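Local coordinates for protein macrophomate synthase intermolecular Diels-Alderase (PDB 1IZC) that is a hexameric TIM-barrel enzyme of the HpcH/HpaI aldolase/citrate lyase family that binds a magnesium ion and pyruvic acid, at residues A[44-49]-A[57-62]; A[64-69]-A[268-273]; A[79-84]-A[110-115]; A[86-91]-A[96-101]. The protein carries 1 engineered substitution. All coordinates share one frame; numbering follows the deposited sequence.

Contact 1 of 4, residues A[44-49]-A[57-62]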
loop_
_atom_site.group_PDB
_atom_site.type_symbol
_atom_site.label_atom_id
_atom_site.label_comp_id
_atom_site.label_asym_id
_atom_site.label_seq_id
_atom_site.Cartn_x
_atom_site.Cartn_y
_atom_site.Cartn_z
ATOM N N MET A 44 -13.087 20.488 -21.558
ATOM C CA MET A 44 -11.645 20.342 -21.721
ATOM C C MET A 44 -11.138 19.603 -20.478
ATOM O O MET A 44 -11.294 20.089 -19.355
ATOM C CB MET A 44 -10.992 21.721 -21.836
ATOM C CG MET A 44 -11.607 22.605 -22.923
ATOM S SD MET A 44 -11.540 21.840 -24.547
ATOM C CE MET A 44 -12.384 23.143 -25.533
ATOM N N GLY A 45 -10.560 18.420 -20.691
ATOM C CA GLY A 45 -10.089 17.633 -19.566
ATOM C C GLY A 45 -8.673 17.110 -19.698
ATOM O O GLY A 45 -7.923 17.502 -20.594
ATOM N N VAL A 46 -8.323 16.194 -18.802
ATOM C CA VAL A 46 -6.987 15.623 -18.764
ATOM C C VAL A 46 -7.068 14.110 -18.616
ATOM O O VAL A 46 -7.918 13.589 -17.873
ATOM C CB VAL A 46 -6.170 16.259 -17.586
ATOM C CG1 VAL A 46 -6.842 15.964 -16.242
ATOM C CG2 VAL A 46 -4.729 15.753 -17.596
ATOM N N ALA A 47 -6.203 13.409 -19.350
ATOM C CA ALA A 47 -6.156 11.945 -19.309
ATOM C C ALA A 47 -5.209 11.582 -18.171
ATOM O O ALA A 47 -4.138 12.166 -18.040
ATOM C CB ALA A 47 -5.651 11.400 -20.636
ATOM N N HIS A 48 -5.622 10.611 -17.363
ATOM C CA HIS A 48 -4.895 10.204 -16.155
ATOM C C HIS A 48 -4.582 8.701 -16.176
ATOM O O HIS A 48 -5.471 7.848 -16.012
ATOM C CB HIS A 48 -5.791 10.639 -14.973
ATOM C CG HIS A 48 -5.290 10.291 -13.603
ATOM N ND1 HIS A 48 -3.951 10.272 -13.263
ATOM C CD2 HIS A 48 -5.970 10.096 -12.447
ATOM C CE1 HIS A 48 -3.832 10.086 -11.960
ATOM N NE2 HIS A 48 -5.043 9.977 -11.438
ATOM N N GLY A 49 -3.302 8.389 -16.406
ATOM C CA GLY A 49 -2.845 7.010 -16.475
ATOM C C GLY A 49 -1.820 6.660 -15.403
ATOM O O GLY A 49 -1.427 5.504 -15.281
ATOM N N LYS A 57 -4.900 14.337 -7.296
ATOM C CA LYS A 57 -5.114 15.576 -6.554
ATOM C C LYS A 57 -4.465 16.784 -7.240
ATOM O O LYS A 57 -5.035 17.877 -7.261
ATOM C CB LYS A 57 -4.570 15.420 -5.135
ATOM C CG LYS A 57 -5.388 14.447 -4.287
ATOM C CD LYS A 57 -4.719 14.219 -2.925
ATOM C CE LYS A 57 -5.576 13.330 -2.032
ATOM N NZ LYS A 57 -4.885 13.083 -0.719
ATOM N N VAL A 58 -3.264 16.595 -7.777
ATOM C CA VAL A 58 -2.576 17.687 -8.476
ATOM C C VAL A 58 -3.383 18.048 -9.727
ATOM O O VAL A 58 -3.595 19.217 -10.029
ATOM C CB VAL A 58 -1.155 17.269 -8.889
ATOM C CG1 VAL A 58 -0.509 18.356 -9.759
ATOM C CG2 VAL A 58 -0.308 17.022 -7.633
ATOM N N LEU A 59 -3.845 17.033 -10.453
ATOM C CA LEU A 59 -4.645 17.281 -11.654
ATOM C C LEU A 59 -5.971 17.968 -11.291
ATOM O O LEU A 59 -6.399 18.913 -11.962
ATOM C CB LEU A 59 -4.945 15.960 -12.372
ATOM C CG LEU A 59 -3.730 15.184 -12.882
ATOM C CD1 LEU A 59 -4.211 13.892 -13.548
ATOM C CD2 LEU A 59 -2.945 16.046 -13.878
ATOM N N ALA A 60 -6.625 17.492 -10.238
ATOM C CA ALA A 60 -7.906 18.072 -9.838
ATOM C C ALA A 60 -7.771 19.548 -9.451
ATOM O O ALA A 60 -8.676 20.344 -9.704
ATOM C CB ALA A 60 -8.512 17.282 -8.671
ATOM N N ALA A 61 -6.639 19.910 -8.860
ATOM C CA ALA A 61 -6.431 21.298 -8.437
ATOM C C ALA A 61 -6.324 22.276 -9.612
ATOM O O ALA A 61 -6.471 23.486 -9.416
ATOM C CB ALA A 61 -5.188 21.403 -7.533
ATOM N N THR A 62 -6.070 21.768 -10.818
ATOM C CA THR A 62 -5.985 22.642 -11.997
ATOM C C THR A 62 -7.383 22.891 -12.568
ATOM O O THR A 62 -7.539 23.602 -13.561
ATOM C CB THR A 62 -5.098 22.059 -13.125
ATOM O OG1 THR A 62 -5.720 20.895 -13.684
ATOM C CG2 THR A 62 -3.696 21.703 -12.578
#

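Contact 2 of 4, residues A[64-69]-A[268-273]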
loop_
_atom_site.group_PDB
_atom_site.type_symbol
_atom_site.label_atom_id
_atom_site.label_comp_id
_atom_site.label_asym_id
_atom_site.label_seq_id
_atom_site.Cartn_x
_atom_site.Cartn_y
_atom_site.Cartn_z
ATOM N N PRO A 64 -9.847 20.875 -14.223
ATOM C CA PRO A 64 -10.222 20.485 -15.583
ATOM C C PRO A 64 -11.728 20.206 -15.574
ATOM O O PRO A 64 -12.310 19.976 -14.509
ATOM C CB PRO A 64 -9.424 19.206 -15.801
ATOM C CG PRO A 64 -9.489 18.575 -14.442
ATOM C CD PRO A 64 -9.153 19.772 -13.535
ATOM N N ASP A 65 -12.358 20.239 -16.745
ATOM C CA ASP A 65 -13.786 19.956 -16.816
ATOM C C ASP A 65 -14.024 18.477 -16.517
ATOM O O ASP A 65 -15.119 18.083 -16.139
ATOM C CB ASP A 65 -14.342 20.321 -18.199
ATOM C CG ASP A 65 -14.282 21.816 -18.476
ATOM O OD1 ASP A 65 -14.372 22.601 -17.503
ATOM O OD2 ASP A 65 -14.162 22.202 -19.662
ATOM N N PHE A 66 -12.994 17.657 -16.714
ATOM C CA PHE A 66 -13.084 16.240 -16.390
ATOM C C PHE A 66 -11.704 15.618 -16.257
ATOM O O PHE A 66 -10.726 16.142 -16.786
ATOM C CB PHE A 66 -13.882 15.451 -17.457
ATOM C CG PHE A 66 -13.207 15.360 -18.814
ATOM C CD1 PHE A 66 -12.223 14.404 -19.068
ATOM C CD2 PHE A 66 -13.581 16.220 -19.843
ATOM C CE1 PHE A 66 -11.624 14.303 -20.330
ATOM C CE2 PHE A 66 -12.992 16.133 -21.114
ATOM C CZ PHE A 66 -12.015 15.174 -21.361
ATOM N N VAL A 67 -11.636 14.510 -15.524
ATOM C CA VAL A 67 -10.400 13.744 -15.395
ATOM C C VAL A 67 -10.823 12.413 -16.002
ATOM O O VAL A 67 -11.821 11.826 -15.583
ATOM C CB VAL A 67 -9.982 13.520 -13.923
ATOM C CG1 VAL A 67 -8.745 12.603 -13.877
ATOM C CG2 VAL A 67 -9.654 14.866 -13.266
ATOM N N TRP A 68 -10.088 11.973 -17.015
ATOM C CA TRP A 68 -10.360 10.737 -17.735
ATOM C C TRP A 68 -9.384 9.696 -17.195
ATOM O O TRP A 68 -8.195 9.741 -17.496
ATOM C CB TRP A 68 -10.109 11.005 -19.222
ATOM C CG TRP A 68 -10.564 9.978 -20.185
ATOM C CD1 TRP A 68 -11.786 9.910 -20.797
ATOM C CD2 TRP A 68 -9.778 8.917 -20.734
ATOM N NE1 TRP A 68 -11.803 8.870 -21.701
ATOM C CE2 TRP A 68 -10.583 8.244 -21.678
ATOM C CE3 TRP A 68 -8.467 8.474 -20.523
ATOM C CZ2 TRP A 68 -10.118 7.142 -22.412
ATOM C CZ3 TRP A 68 -8.002 7.375 -21.257
ATOM C CH2 TRP A 68 -8.829 6.725 -22.186
ATOM N N ILE A 69 -9.889 8.759 -16.397
ATOM C CA ILE A 69 -9.031 7.737 -15.802
ATOM C C ILE A 69 -9.068 6.464 -16.635
ATOM O O ILE A 69 -10.137 5.924 -16.904
ATOM C CB ILE A 69 -9.476 7.432 -14.360
ATOM C CG1 ILE A 69 -9.501 8.735 -13.553
ATOM C CG2 ILE A 69 -8.543 6.392 -13.722
ATOM C CD1 ILE A 69 -9.992 8.570 -12.116
ATOM N N TYR A 268 -16.376 17.224 -31.803
ATOM C CA TYR A 268 -15.890 16.802 -30.485
ATOM C C TYR A 268 -16.446 17.745 -29.423
ATOM O O TYR A 268 -16.380 18.960 -29.586
ATOM C CB TYR A 268 -14.356 16.845 -30.409
ATOM C CG TYR A 268 -13.635 15.805 -31.250
ATOM C CD1 TYR A 268 -13.857 15.723 -32.621
ATOM C CD2 TYR A 268 -12.695 14.942 -30.682
ATOM C CE1 TYR A 268 -13.168 14.822 -33.411
ATOM C CE2 TYR A 268 -11.990 14.026 -31.472
ATOM C CZ TYR A 268 -12.237 13.978 -32.836
ATOM O OH TYR A 268 -11.552 13.096 -33.645
ATOM N N ARG A 269 -16.976 17.194 -28.337
ATOM C CA ARG A 269 -17.508 18.025 -27.260
ATOM C C ARG A 269 -16.874 17.685 -25.912
ATOM O O ARG A 269 -17.237 18.252 -24.887
ATOM C CB ARG A 269 -19.034 17.909 -27.192
ATOM C CG ARG A 269 -19.727 18.381 -28.474
ATOM C CD ARG A 269 -19.640 19.897 -28.661
ATOM N NE ARG A 269 -20.293 20.306 -29.911
ATOM C CZ ARG A 269 -19.670 20.427 -31.079
ATOM N NH1 ARG A 269 -18.371 20.183 -31.172
ATOM N NH2 ARG A 269 -20.352 20.778 -32.171
ATOM N N ALA A 270 -15.929 16.751 -25.922
ATOM C CA ALA A 270 -15.194 16.381 -24.701
ATOM C C ALA A 270 -13.814 16.060 -25.227
ATOM O O ALA A 270 -13.635 15.070 -25.941
ATOM C CB ALA A 270 -15.806 15.163 -24.032
ATOM N N ILE A 271 -12.842 16.903 -24.885
ATOM C CA ILE A 271 -11.487 16.726 -25.389
ATOM C C ILE A 271 -10.446 16.669 -24.277
ATOM O O ILE A 271 -10.400 17.555 -23.431
ATOM C CB ILE A 271 -11.097 17.900 -26.313
ATOM C CG1 ILE A 271 -12.174 18.101 -27.390
ATOM C CG2 ILE A 271 -9.731 17.634 -26.946
ATOM C CD1 ILE A 271 -11.944 19.347 -28.245
ATOM N N ALA A 272 -9.621 15.626 -24.284
ATOM C CA ALA A 272 -8.548 15.516 -23.296
ATOM C C ALA A 272 -7.422 16.329 -23.934
ATOM O O ALA A 272 -6.904 15.946 -24.984
ATOM C CB ALA A 272 -8.133 14.068 -23.133
ATOM N N VAL A 273 -7.059 17.447 -23.309
ATOM C CA VAL A 273 -6.034 18.319 -23.867
ATOM C C VAL A 273 -4.625 18.112 -23.335
ATOM O O VAL A 273 -3.695 18.799 -23.753
ATOM C CB VAL A 273 -6.430 19.809 -23.702
ATOM C CG1 VAL A 273 -7.752 20.079 -24.449
ATOM C CG2 VAL A 273 -6.554 20.164 -22.236
#

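Contact 3 of 4, residues A[79-84]-A[110-115]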
loop_
_atom_site.group_PDB
_atom_site.type_symbol
_atom_site.label_atom_id
_atom_site.label_comp_id
_atom_site.label_asym_id
_atom_site.label_seq_id
_atom_site.Cartn_x
_atom_site.Cartn_y
_atom_site.Cartn_z
ATOM N N LEU A 79 -8.953 -0.345 -4.788
ATOM C CA LEU A 79 -9.133 0.705 -3.798
ATOM C C LEU A 79 -8.546 2.021 -4.289
ATOM O O LEU A 79 -9.131 3.084 -4.069
ATOM C CB LEU A 79 -8.501 0.294 -2.461
ATOM C CG LEU A 79 -8.626 1.329 -1.328
ATOM C CD1 LEU A 79 -10.078 1.719 -1.131
ATOM C CD2 LEU A 79 -8.052 0.734 -0.039
ATOM N N GLU A 80 -7.400 1.948 -4.958
ATOM C CA GLU A 80 -6.754 3.150 -5.479
ATOM C C GLU A 80 -7.596 3.832 -6.568
ATOM O O GLU A 80 -7.592 5.056 -6.673
ATOM C CB GLU A 80 -5.353 2.806 -5.990
ATOM C CG GLU A 80 -4.284 2.620 -4.871
ATOM C CD GLU A 80 -4.544 1.458 -3.893
ATOM O OE1 GLU A 80 -5.194 0.460 -4.258
ATOM O OE2 GLU A 80 -4.065 1.537 -2.738
ATOM N N LEU A 81 -8.312 3.041 -7.372
ATOM C CA LEU A 81 -9.200 3.587 -8.407
ATOM C C LEU A 81 -10.318 4.357 -7.694
ATOM O O LEU A 81 -10.662 5.486 -8.054
ATOM C CB LEU A 81 -9.820 2.459 -9.239
ATOM C CG LEU A 81 -10.954 2.880 -10.190
ATOM C CD1 LEU A 81 -10.460 3.970 -11.170
ATOM C CD2 LEU A 81 -11.431 1.651 -10.967
ATOM N N HIS A 82 -10.903 3.710 -6.697
ATOM C CA HIS A 82 -11.961 4.315 -5.884
ATOM C C HIS A 82 -11.458 5.633 -5.287
ATOM O O HIS A 82 -12.146 6.652 -5.351
ATOM C CB HIS A 82 -12.366 3.314 -4.784
ATOM C CG HIS A 82 -13.151 3.900 -3.642
ATOM N ND1 HIS A 82 -12.547 4.450 -2.533
ATOM C CD2 HIS A 82 -14.486 3.928 -3.395
ATOM C CE1 HIS A 82 -13.471 4.787 -1.648
ATOM N NE2 HIS A 82 -14.656 4.479 -2.145
ATOM N N ASP A 83 -10.252 5.621 -4.729
ATOM C CA ASP A 83 -9.714 6.830 -4.119
ATOM C C ASP A 83 -9.397 7.914 -5.137
ATOM O O ASP A 83 -9.541 9.101 -4.835
ATOM C CB ASP A 83 -8.446 6.514 -3.305
ATOM C CG ASP A 83 -8.744 5.738 -2.017
ATOM O OD1 ASP A 83 -9.918 5.608 -1.636
ATOM O OD2 ASP A 83 -7.784 5.272 -1.370
ATOM N N ALA A 84 -8.976 7.522 -6.339
ATOM C CA ALA A 84 -8.642 8.501 -7.367
ATOM C C ALA A 84 -9.923 9.195 -7.835
ATOM O O ALA A 84 -9.957 10.411 -8.032
ATOM C CB ALA A 84 -7.945 7.808 -8.562
ATOM N N LEU A 110 -15.811 -1.945 -13.400
ATOM C CA LEU A 110 -16.993 -1.147 -13.700
ATOM C C LEU A 110 -17.770 -0.764 -12.450
ATOM O O LEU A 110 -18.095 0.401 -12.264
ATOM C CB LEU A 110 -17.919 -1.906 -14.652
ATOM C CG LEU A 110 -19.233 -1.191 -14.989
ATOM C CD1 LEU A 110 -18.944 0.126 -15.729
ATOM C CD2 LEU A 110 -20.081 -2.121 -15.858
ATOM N N SER A 111 -18.066 -1.736 -11.587
ATOM C CA SER A 111 -18.829 -1.408 -10.386
ATOM C C SER A 111 -18.024 -0.501 -9.467
ATOM O O SER A 111 -18.582 0.376 -8.815
ATOM C CB SER A 111 -19.265 -2.677 -9.645
ATOM O OG SER A 111 -18.159 -3.364 -9.115
ATOM N N THR A 112 -16.708 -0.687 -9.435
ATOM C CA THR A 112 -15.866 0.157 -8.594
ATOM C C THR A 112 -15.922 1.599 -9.097
ATOM O O THR A 112 -16.088 2.545 -8.315
ATOM C CB THR A 112 -14.401 -0.325 -8.628
ATOM O OG1 THR A 112 -14.322 -1.644 -8.063
ATOM C CG2 THR A 112 -13.496 0.640 -7.842
ATOM N N ALA A 113 -15.789 1.771 -10.411
ATOM C CA ALA A 113 -15.816 3.105 -10.992
ATOM C C ALA A 113 -17.153 3.775 -10.715
ATOM O O ALA A 113 -17.202 4.932 -10.313
ATOM C CB ALA A 113 -15.566 3.037 -12.500
ATOM N N LEU A 114 -18.250 3.048 -10.906
ATOM C CA LEU A 114 -19.561 3.650 -10.667
ATOM C C LEU A 114 -19.810 3.944 -9.183
ATOM O O LEU A 114 -20.227 5.057 -8.821
ATOM C CB LEU A 114 -20.664 2.728 -11.195
ATOM C CG LEU A 114 -20.688 2.492 -12.713
ATOM C CD1 LEU A 114 -21.651 1.340 -13.005
ATOM C CD2 LEU A 114 -21.095 3.758 -13.457
ATOM N N ASP A 115 -19.549 2.959 -8.332
ATOM C CA ASP A 115 -19.762 3.122 -6.885
ATOM C C ASP A 115 -18.945 4.305 -6.339
ATOM O O ASP A 115 -19.375 4.966 -5.392
ATOM C CB ASP A 115 -19.380 1.847 -6.100
ATOM C CG ASP A 115 -20.403 0.703 -6.243
ATOM O OD1 ASP A 115 -21.525 0.945 -6.734
ATOM O OD2 ASP A 115 -20.073 -0.449 -5.843
#

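Contact 4 of 4, residues A[86-91]-A[96-101]. With PYR (pyruvic acid), chain C.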
loop_
_atom_site.group_PDB
_atom_site.type_symbol
_atom_site.label_atom_id
_atom_site.label_comp_id
_atom_site.label_asym_id
_atom_site.label_seq_id
_atom_site.Cartn_x
_atom_site.Cartn_y
_atom_site.Cartn_z
ATOM N N HIS A 86 -12.709 9.594 -6.108
ATOM C CA HIS A 86 -13.113 10.482 -5.014
ATOM C C HIS A 86 -12.224 11.728 -5.029
ATOM O O HIS A 86 -12.710 12.843 -4.919
ATOM C CB HIS A 86 -12.926 9.824 -3.648
ATOM C CG HIS A 86 -14.058 8.939 -3.229
ATOM N ND1 HIS A 86 -14.068 8.282 -2.019
ATOM C CD2 HIS A 86 -15.219 8.617 -3.848
ATOM C CE1 HIS A 86 -15.192 7.594 -1.907
ATOM N NE2 HIS A 86 -15.908 7.782 -3.003
ATOM N N ALA A 87 -10.914 11.536 -5.138
ATOM C CA ALA A 87 -10.017 12.701 -5.126
ATOM C C ALA A 87 -10.287 13.683 -6.270
ATOM O O ALA A 87 -10.255 14.907 -6.067
ATOM C CB ALA A 87 -8.558 12.247 -5.157
ATOM N N ALA A 88 -10.543 13.169 -7.469
ATOM C CA ALA A 88 -10.820 14.060 -8.604
ATOM C C ALA A 88 -12.011 14.969 -8.318
ATOM O O ALA A 88 -11.966 16.176 -8.568
ATOM C CB ALA A 88 -11.096 13.243 -9.873
ATOM N N GLN A 89 -13.091 14.393 -7.810
ATOM C CA GLN A 89 -14.261 15.194 -7.538
ATOM C C GLN A 89 -14.148 16.065 -6.296
ATOM O O GLN A 89 -14.606 17.196 -6.303
ATOM C CB GLN A 89 -15.511 14.302 -7.459
ATOM C CG GLN A 89 -15.897 13.729 -8.822
ATOM C CD GLN A 89 -17.397 13.479 -8.973
ATOM O OE1 GLN A 89 -18.061 14.082 -9.827
ATOM N NE2 GLN A 89 -17.931 12.584 -8.158
ATOM N N HIS A 90 -13.512 15.566 -5.239
ATOM C CA HIS A 90 -13.410 16.361 -4.012
ATOM C C HIS A 90 -12.368 17.473 -4.089
ATOM O O HIS A 90 -12.633 18.586 -3.644
ATOM C CB HIS A 90 -13.111 15.446 -2.807
ATOM C CG HIS A 90 -14.251 14.543 -2.428
ATOM N ND1 HIS A 90 -15.126 14.834 -1.401
ATOM C CD2 HIS A 90 -14.682 13.373 -2.966
ATOM C CE1 HIS A 90 -16.046 13.885 -1.326
ATOM N NE2 HIS A 90 -15.797 12.991 -2.264
ATOM N N HIS A 91 -11.196 17.191 -4.660
ATOM C CA HIS A 91 -10.154 18.210 -4.759
ATOM C C HIS A 91 -10.400 19.286 -5.831
ATOM O O HIS A 91 -9.671 20.284 -5.907
ATOM C CB HIS A 91 -8.788 17.538 -4.927
ATOM C CG HIS A 91 -8.238 16.984 -3.645
ATOM N ND1 HIS A 91 -8.876 16.002 -2.912
ATOM C CD2 HIS A 91 -7.127 17.311 -2.943
ATOM C CE1 HIS A 91 -8.180 15.750 -1.813
ATOM N NE2 HIS A 91 -7.116 16.534 -1.808
ATOM N N SER A 96 -14.605 19.009 -11.546
ATOM C CA SER A 96 -14.090 17.992 -12.459
ATOM C C SER A 96 -14.889 16.703 -12.459
ATOM O O SER A 96 -14.832 15.927 -11.508
ATOM C CB SER A 96 -12.638 17.654 -12.115
ATOM O OG SER A 96 -11.856 18.839 -12.046
ATOM N N LEU A 97 -15.622 16.461 -13.537
ATOM C CA LEU A 97 -16.383 15.222 -13.638
ATOM C C LEU A 97 -15.388 14.095 -13.917
ATOM O O LEU A 97 -14.290 14.345 -14.417
ATOM C CB LEU A 97 -17.389 15.330 -14.777
ATOM C CG LEU A 97 -18.368 16.481 -14.545
ATOM C CD1 LEU A 97 -19.313 16.578 -15.725
ATOM C CD2 LEU A 97 -19.131 16.252 -13.235
ATOM N N VAL A 98 -15.762 12.858 -13.603
ATOM C CA VAL A 98 -14.849 11.751 -13.832
ATOM C C VAL A 98 -15.371 10.776 -14.868
ATOM O O VAL A 98 -16.512 10.318 -14.787
ATOM C CB VAL A 98 -14.570 10.961 -12.524
ATOM C CG1 VAL A 98 -13.661 9.773 -12.822
ATOM C CG2 VAL A 98 -13.944 11.870 -11.488
ATOM N N ILE A 99 -14.531 10.489 -15.857
ATOM C CA ILE A 99 -14.860 9.536 -16.919
ATOM C C ILE A 99 -13.838 8.421 -16.770
ATOM O O ILE A 99 -12.637 8.684 -16.571
ATOM C CB ILE A 99 -14.726 10.182 -18.309
ATOM C CG1 ILE A 99 -15.752 11.314 -18.436
ATOM C CG2 ILE A 99 -14.939 9.132 -19.407
ATOM C CD1 ILE A 99 -15.473 12.270 -19.603
ATOM N N VAL A 100 -14.296 7.177 -16.857
ATOM C CA VAL A 100 -13.389 6.064 -16.688
ATOM C C VAL A 100 -13.474 5.118 -17.859
ATOM O O VAL A 100 -14.570 4.715 -18.252
ATOM C CB VAL A 100 -13.717 5.248 -15.402
ATOM C CG1 VAL A 100 -12.756 4.059 -15.283
ATOM C CG2 VAL A 100 -13.602 6.135 -14.178
ATOM N N ARG A 101 -12.327 4.812 -18.456
ATOM C CA ARG A 101 -12.332 3.818 -19.521
ATOM C C ARG A 101 -12.005 2.520 -18.808
ATOM O O ARG A 101 -10.939 2.371 -18.203
ATOM C CB ARG A 101 -11.282 4.055 -20.597
ATOM C CG ARG A 101 -11.196 2.786 -21.434
ATOM C CD ARG A 101 -10.440 2.938 -22.669
ATOM N NE ARG A 101 -9.008 3.086 -22.450
ATOM C CZ ARG A 101 -8.178 3.315 -23.452
ATOM N NH1 ARG A 101 -8.671 3.412 -24.680
ATOM N NH2 ARG A 101 -6.877 3.467 -23.239
HETATM C C PYR C . -6.473 3.773 -29.108
HETATM O O PYR C . -6.388 2.541 -29.277
HETATM O OXT PYR C . -5.993 4.635 -29.884
HETATM C CA PYR C . -7.227 4.139 -27.853
HETATM O O3 PYR C . -7.708 3.309 -27.064
HETATM C CB PYR C . -7.362 5.589 -27.631
HETATM O O HOH W 1 -18.076 12.295 -11.844
#

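Contact 1 of 4, residues A[44-49]-A[57-62]
The imidazole of His48 carries a methyl group of Leu59 on one face: CD1 sits 3.5 Å above the ring plane, offset toward the rim, a CH-pi contact with 3.9 Å from CD1 to the ring centroid. The closest ring atom is ND1, 3.6 Å from Leu59 CD1. Both ring nitrogens are engaged, NE2 with Thr56 OG1 and ND1 with Asp276 OD2, and Phe76 meets the ring edge-to-face. These partners fix the rotation of the imidazole, which offers the leucine a flat surface with its polar atoms already satisfied. The second branch of Leu59 serves Val46, whose CG2 approaches CD2 to 4.1 Å; with CG1 between the backbone N and the carbonyl carbon (chi1 61°), CG2 is left anti to the N and points to the helix. One forked side chain thus spans two alternate strand residues that face the same way. Near the end of the helix, Leu59 O accepts from both the backbone N and OG1 of Thr62, the hydroxyl lying 2.7 Å away on a lone pair. Val284 of a neighbouring subunit packs on Val46 and Leu59. Here Leu59 packs helix 53-61 against strand 43-48, within a beta-alpha-beta unit of the TIM barrel.

Contact 2 of 4, residues A[64-69]-A[268-273]
Ala270 is the first residue of 268-273 to meet Phe66, its CB lying 4.2 Å from ring atom CE2 at an oblique angle. The chain turns a corner here, leaving the short strand 268-269, where Arg269 NH1 binds Tyr268 O and also reaches Ile264 O, and heading into barrel strand 271-275. Ile271 follows and takes part through its backbone, because its side chain leaves the contact and packs on Leu263 of helix 260-265. Its carbonyl O, already bonded to Gly45 N, comes within 3.5 Å of Phe66 CZ, again obliquely, while its N lies in the plane of the ring at the edge, 3.9 Å from CE2. Ala272 closes the series: its N is 3.8 Å from CZ, near the ring plane, and its CB is 4.4 Å from the same carbon. Small alanines on both sides of Ile271 let the broad phenyl ring approach the main chain itself. The ring reaches past strand 43-48, helped by chi1 of 67°, which puts CG between the backbone N and the carbonyl carbon, and it passes beside Gly45 of that strand, which has no side chain to obstruct it. Ile99 of strand 97-101 also packs on Phe66. No hydrogen bond links 64-69 with 268-273. The peptide N-H groups stand at the ring edge and not over its face, so no N-H to pi bond is suggested; cohesion here comes from shape and van der Waals contact, with an aromatic ring packed inside the barrel near the start of its strands.

Contact 3 of 4, residues A[79-84]-A[110-115]
Two neighbouring helices of the barrel's outer layer, 78-91 and 107-116, pack side by side here through Leu81, His82 and Thr112. The short segments run nearly parallel, crossing at -27° with their axes 8.9 Å apart, as expected for consecutive helices on the outside of a TIM barrel. The centre of the contact is the methyl of Thr112, which enters between Leu81 and His82. Its CG2 lies 3.9 Å from Leu81 CD2, and it is also 4.2 Å from His82 CB and equally near the His82 backbone N. With chi1 at -64°, Thr112 turns CG2 toward the facing helix, while OG1 lies beside its own backbone N and bonds Val108 O one turn back. Threonine suits the place on both counts: a compact methyl permits close approach, and the hydroxyl is satisfied within its own helix. Leu81 CD2 also comes to 4.4 Å from Ala113 N, where the small alanine side chain keeps the approach uncluttered. The imidazole of His82 faces another task: ND1 donates to Asp83 OD1 at 3.0 Å, in the ring plane and on the anti side of the carboxylate, though 33° out of the carboxylate plane. That same oxygen forms a salt bridge with Lys57 of a neighbouring subunit, and Met75 of yet another subunit packs on both His82 and Thr112. Beneath the pair lies the sheet: Leu81 touches Ile69 of strand 66-70, and Ala113 rests on Val100 of strand 97-101 and Ile121 of strand 120-123.

Contact 4 of 4, residues A[86-91]-A[96-101]
Val98 holds CG1 anti to its backbone N (chi1 177°), which leaves CG2 beside that N and directed at Ala88 and Gln89 of the helix. CG2 meets Ala88 CB at 3.6 Å and Gln89 CG at 3.8 Å. Gln89, with CG anti to its carbonyl carbon (chi1 -70°) and an extended chain beyond, brings its aliphatic part past the strand start, where CG lies 3.6 Å from Ser96 O, a buried carbonyl without a hydrogen-bond partner in the model. The amide has its own partners: NE2 bonds Tyr24 O, while OE1 weakly accepts from a water that in turn takes the N-H of Val98 at 3.0 Å. Alanine lets the helix come close; glutamine adds an aliphatic stem and a weak link to Val98 through the water. Ser96 OG bonds Pro64 O, tying the strand start to the loop leading into strand 66-70. At the far end, Arg101 NH1 hydrogen-bonds O3 of pyruvic acid (2.6 Å) and Gln183 OE1, while NH2 forms a salt bridge with Asp70 OD2, partners that would position the guanidinium. The helix runs back against its following strand in a beta-alpha-beta unit, with the ligand pocket at the strand's C-terminal end, as in TIM barrels.

Overall arrangement
All four contacts are buried, but at different depths of the barrel. Contact 2 lies deepest, inside the closed sheet, where an aromatic ring meets alanines and main chain. Contacts 1 and 4 occupy the layer between strands and helices, where aliphatic groups predominate, joined by an imidazole face in one and a water bridge in the other. Contact 3 sits farthest out, between helices 78-91 and 107-116, with Asp83 and Asp115 also meeting other subunits. Contacts 3 and 4 share helix 78-91, and strand 66-70 of contact 2 lies beside strands 43-48 and 97-101 of contacts 1 and 4. Of the four, contact 4 alone holds a residue of the pyruvic acid pocket.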